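Local structure of surface glycan binding protein B (Bacteroides ovatus, 6E57) at residues Tyr105-Glu110 / Gly123-Asn128; Ala230-Asp235 / Val307-Thr312. The protein binds mixed-linkage beta-glucan and, as a surface glycan-binding protein, probably captures cereal beta-glucan at the cell surface of this gut bacterium. One frame throughout, in Å; residues are numbered along the deposited sequence.

Contact 1 of 2, residues Tyr105-Glu110 / Gly123-Asn128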
# COMPACT_ATOMS: atom_id res chain seq x y z
N TYR A 105 17.58 -4.32 -0.64
CA TYR A 105 18.18 -5.44 -1.36
C TYR A 105 18.00 -6.74 -0.56
O TYR A 105 18.08 -6.73 0.67
CB TYR A 105 19.67 -5.20 -1.57
CG TYR A 105 20.00 -3.99 -2.41
CD1 TYR A 105 20.10 -2.73 -1.85
CD2 TYR A 105 20.21 -4.11 -3.78
CE1 TYR A 105 20.40 -1.62 -2.61
CE2 TYR A 105 20.52 -3.01 -4.56
CZ TYR A 105 20.61 -1.76 -3.98
OH TYR A 105 20.91 -0.68 -4.75
N ASN A 106 17.80 -7.84 -1.28
CA ASN A 106 17.85 -9.17 -0.70
C ASN A 106 19.32 -9.63 -0.67
O ASN A 106 19.99 -9.61 -1.71
CB ASN A 106 16.96 -10.16 -1.45
CG ASN A 106 17.03 -11.56 -0.88
OD1 ASN A 106 18.02 -12.27 -1.08
ND2 ASN A 106 16.00 -11.95 -0.16
N LEU A 107 19.80 -10.02 0.51
CA LEU A 107 21.16 -10.56 0.69
C LEU A 107 21.06 -12.01 1.16
O LEU A 107 20.41 -12.29 2.16
CB LEU A 107 21.90 -9.71 1.73
CG LEU A 107 23.29 -10.22 2.13
CD1 LEU A 107 24.22 -10.28 0.92
CD2 LEU A 107 23.90 -9.36 3.22
N LYS A 108 21.71 -12.92 0.42
CA LYS A 108 21.88 -14.32 0.82
C LYS A 108 23.37 -14.57 1.10
O LYS A 108 24.22 -14.16 0.31
CB LYS A 108 21.37 -15.29 -0.25
CG LYS A 108 19.86 -15.43 -0.33
CD LYS A 108 19.38 -16.33 -1.46
CE LYS A 108 17.90 -16.21 -1.74
NZ LYS A 108 17.55 -14.93 -2.40
N ILE A 109 23.64 -15.23 2.23
CA ILE A 109 24.98 -15.66 2.62
C ILE A 109 24.99 -17.20 2.63
O ILE A 109 24.46 -17.81 3.55
CB ILE A 109 25.38 -15.08 3.99
CG1 ILE A 109 25.24 -13.56 4.03
CG2 ILE A 109 26.78 -15.54 4.39
CD1 ILE A 109 25.34 -12.96 5.41
N GLU A 110 25.59 -17.79 1.59
CA GLU A 110 25.66 -19.24 1.45
C GLU A 110 27.08 -19.72 1.80
O GLU A 110 28.03 -19.35 1.13
CB GLU A 110 25.25 -19.66 0.04
CG GLU A 110 23.79 -19.40 -0.25
CD GLU A 110 23.22 -20.13 -1.46
OE1 GLU A 110 23.89 -21.06 -1.96
OE2 GLU A 110 22.10 -19.77 -1.88
N GLY A 123 18.57 -12.05 4.47
CA GLY A 123 18.07 -10.83 5.09
C GLY A 123 17.99 -9.68 4.09
O GLY A 123 18.31 -9.84 2.92
N LEU A 124 17.55 -8.52 4.59
CA LEU A 124 17.43 -7.31 3.80
C LEU A 124 18.63 -6.39 4.10
O LEU A 124 19.13 -6.37 5.22
CB LEU A 124 16.11 -6.61 4.13
CG LEU A 124 14.84 -7.39 3.79
CD1 LEU A 124 13.61 -6.62 4.25
CD2 LEU A 124 14.75 -7.68 2.29
N VAL A 125 19.07 -5.67 3.06
CA VAL A 125 20.06 -4.60 3.18
C VAL A 125 19.38 -3.30 2.72
O VAL A 125 18.99 -3.17 1.56
CB VAL A 125 21.33 -4.90 2.37
CG1 VAL A 125 22.23 -3.68 2.24
CG2 VAL A 125 22.10 -6.08 2.94
N VAL A 126 19.23 -2.35 3.65
CA VAL A 126 18.60 -1.07 3.37
C VAL A 126 19.71 -0.03 3.17
O VAL A 126 20.57 0.14 4.03
CB VAL A 126 17.62 -0.67 4.48
CG1 VAL A 126 16.92 0.65 4.18
CG2 VAL A 126 16.59 -1.76 4.74
N VAL A 127 19.67 0.63 2.01
CA VAL A 127 20.64 1.65 1.62
C VAL A 127 19.88 2.97 1.42
O VAL A 127 19.12 3.12 0.46
CB VAL A 127 21.41 1.23 0.35
CG1 VAL A 127 22.53 2.20 0.02
CG2 VAL A 127 21.95 -0.19 0.48
N ASN A 128 20.09 3.91 2.35
CA ASN A 128 19.36 5.18 2.38
C ASN A 128 20.05 6.21 1.49
O ASN A 128 21.28 6.25 1.43
CB ASN A 128 19.23 5.73 3.81
CG ASN A 128 18.62 4.73 4.76
OD1 ASN A 128 17.48 4.32 4.59
ND2 ASN A 128 19.38 4.33 5.77

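Contact 2 of 2, residues Ala230-Asp235 / Val307-Thr312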
# COMPACT_ATOMS: atom_id res chain seq x y z
N ALA A 230 -17.82 -3.62 -0.52
CA ALA A 230 -18.77 -3.08 -1.48
C ALA A 230 -20.15 -2.95 -0.82
O ALA A 230 -20.52 -3.77 0.01
CB ALA A 230 -18.83 -3.98 -2.70
N THR A 231 -20.88 -1.90 -1.20
CA THR A 231 -22.26 -1.69 -0.75
C THR A 231 -23.21 -2.15 -1.85
O THR A 231 -23.07 -1.75 -3.01
CB THR A 231 -22.50 -0.22 -0.35
OG1 THR A 231 -21.63 0.10 0.74
CG2 THR A 231 -23.93 0.06 0.05
N ALA A 232 -24.18 -3.00 -1.48
CA ALA A 232 -25.12 -3.60 -2.41
C ALA A 232 -25.96 -2.51 -3.09
O ALA A 232 -26.42 -1.57 -2.43
CB ALA A 232 -26.00 -4.59 -1.69
N ASN A 233 -26.13 -2.64 -4.41
CA ASN A 233 -27.07 -1.86 -5.22
C ASN A 233 -26.65 -0.39 -5.34
O ASN A 233 -27.49 0.46 -5.61
CB ASN A 233 -28.50 -1.93 -4.65
CG ASN A 233 -29.04 -3.34 -4.59
OD1 ASN A 233 -29.11 -4.03 -5.60
ND2 ASN A 233 -29.45 -3.77 -3.41
N VAL A 234 -25.35 -0.09 -5.16
CA VAL A 234 -24.85 1.28 -5.36
C VAL A 234 -23.49 1.21 -6.07
O VAL A 234 -22.91 0.13 -6.23
CB VAL A 234 -24.75 2.08 -4.04
CG1 VAL A 234 -26.01 1.95 -3.20
CG2 VAL A 234 -23.52 1.73 -3.22
N ASP A 235 -23.01 2.39 -6.47
CA ASP A 235 -21.76 2.55 -7.21
C ASP A 235 -20.59 2.00 -6.39
O ASP A 235 -20.55 2.12 -5.17
CB ASP A 235 -21.53 4.02 -7.61
CG ASP A 235 -22.25 4.43 -8.89
OD1 ASP A 235 -22.09 3.73 -9.91
OD2 ASP A 235 -22.96 5.45 -8.86
N VAL A 307 -19.82 -7.63 1.47
CA VAL A 307 -20.95 -6.83 1.04
C VAL A 307 -21.82 -6.51 2.27
O VAL A 307 -21.99 -7.36 3.16
CB VAL A 307 -21.75 -7.54 -0.06
CG1 VAL A 307 -22.94 -6.71 -0.53
CG2 VAL A 307 -20.87 -7.90 -1.25
N SER A 308 -22.34 -5.28 2.31
CA SER A 308 -23.29 -4.83 3.32
C SER A 308 -24.27 -3.83 2.69
O SER A 308 -23.95 -3.22 1.68
CB SER A 308 -22.58 -4.24 4.52
OG SER A 308 -21.53 -3.38 4.11
N THR A 309 -25.47 -3.70 3.27
CA THR A 309 -26.47 -2.76 2.76
C THR A 309 -26.46 -1.51 3.64
O THR A 309 -26.42 -1.60 4.87
CB THR A 309 -27.87 -3.38 2.68
OG1 THR A 309 -28.34 -3.60 4.01
CG2 THR A 309 -27.91 -4.67 1.90
N GLU A 310 -26.49 -0.34 2.98
CA GLU A 310 -26.50 0.96 3.63
C GLU A 310 -27.95 1.36 3.90
O GLU A 310 -28.74 1.50 2.97
CB GLU A 310 -25.78 1.97 2.72
CG GLU A 310 -25.38 3.25 3.43
CD GLU A 310 -24.28 4.03 2.73
OE1 GLU A 310 -23.53 4.74 3.42
OE2 GLU A 310 -24.18 3.92 1.49
N ILE A 311 -28.29 1.52 5.18
CA ILE A 311 -29.63 1.91 5.62
C ILE A 311 -29.64 3.42 5.89
O ILE A 311 -28.75 3.93 6.56
CB ILE A 311 -30.05 1.12 6.88
CG1 ILE A 311 -30.17 -0.39 6.61
CG2 ILE A 311 -31.33 1.69 7.48
CD1 ILE A 311 -28.97 -1.19 7.07
N THR A 312 -30.66 4.11 5.37
CA THR A 312 -30.84 5.54 5.59
C THR A 312 -31.60 5.76 6.90
O THR A 312 -32.69 5.24 7.07
CB THR A 312 -31.58 6.20 4.42
OG1 THR A 312 -30.79 6.02 3.24
CG2 THR A 312 -31.83 7.68 4.65

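Contact 1 of 2, residues Tyr105-Glu110 / Gly123-Asn128
Gly123 opens the pairing by facing Leu107 as an antiparallel hydrogen-bonded pair. Gly123 N donates to Leu107 O, and Leu107 N returns a bond to Gly123 O at 2.8 Å. This second bond is nearly linear, with an N-H...O angle of 173°. Leu124 comes next, in a non-hydrogen-bonded pair with Asn106. Leu124 CA lies 3.2 Å from Tyr105 O, a CA-H...O contact, and Leu124 CD2 reaches the same oxygen. Val125 N donates to Tyr105 O at 2.8 Å, in the carbonyl plane, while Tyr105 N gives its hydrogen to Val125 O. Val125 O also lies in plane at the edge of the Tyr105 ring, 3.6 Å from Tyr105 CD1. On the face shared by Tyr105, Leu107 and Val125, Val125 CG2 lies across the Leu107 side chain, 3.8 Å from Leu107 CD2; with CG2 anti to its own carbonyl carbon, Val125 places this methyl within reach of Leu107 CB as well. Val127 then sets its CG2 obliquely against the ring, 3.7 Å from Tyr105 CE1. The short segments run at 133° to each other, a strongly twisted part of the beta hairpin 103-113/118-128. Strand 75-81 flanks one side of this hairpin and strand 53-58 the other, while Ile65 and Leu63 of strand 63-70 pack on Leu107 and Val125, respectively.

Contact 2 of 2, residues Ala230-Asp235 / Val307-Thr312
With CG2 anti to its backbone N (OG1 at chi1 -62°), Thr231 directs this methyl to Glu310. The two side chains cross at an angle, Thr231 CG2 lying 3.8 Å from Glu310 CB, and the same methyl also approaches Ser308 O. Glu310 CG, opposite the backbone N (chi1 -164°), starts an extended chain that keeps OE2 beside the Thr231 methyl, while OE1 turns to Lys351 in a salt bridge and to Thr418 in a hydrogen bond. Val307 CG1 meets Ala232 CB at 3.9 Å. Thr309 CG2 also approaches Ala232 CB, at 4.1 Å, so two residues of 307-312 pack on one small side chain. The backbone evidence for parallel pairing is modest but consistent. Ala232 N donates to Ser308 O at 3.2 Å, the donor tilted 33° from the carbonyl plane; Ser308 N reaches Ala230 O only in a weak bond of 3.3 Å. Both acceptors take a CA-H...O contact as well, Ala230 O from Val307 CA and Ser308 O from Thr231 CA. Ala230 is thus paired with Val307 and Thr231 with Ser308, after which a type II beta turn from Thr231 to Val234 carries the 230-235 segment away. Through these two bridges strand 229-231 lies parallel to the long strand 299-315, which pairs antiparallel with strand 277-285 before its later part joins strand 412-419.

Contacts 1 and 2 are in series along the chain and lie on opposite sides of its centre; their own centres are 46 Å apart and their nearest atoms about 32 Å, so neither touches the other. They differ in kind: 105-110/123-128 joins neighbouring strands of one hairpin, whereas 230-235/307-312 brings together pieces 72 residues apart. The glycan seen in this structure is bound by Trp322, Asp323, Asp326, Lys331, Tyr371 and Trp372, none of which belongs to either contact. Contact 2 is closer in sequence to that pocket: strand 299-315 is followed by strand 317-321, which ends just before Trp322.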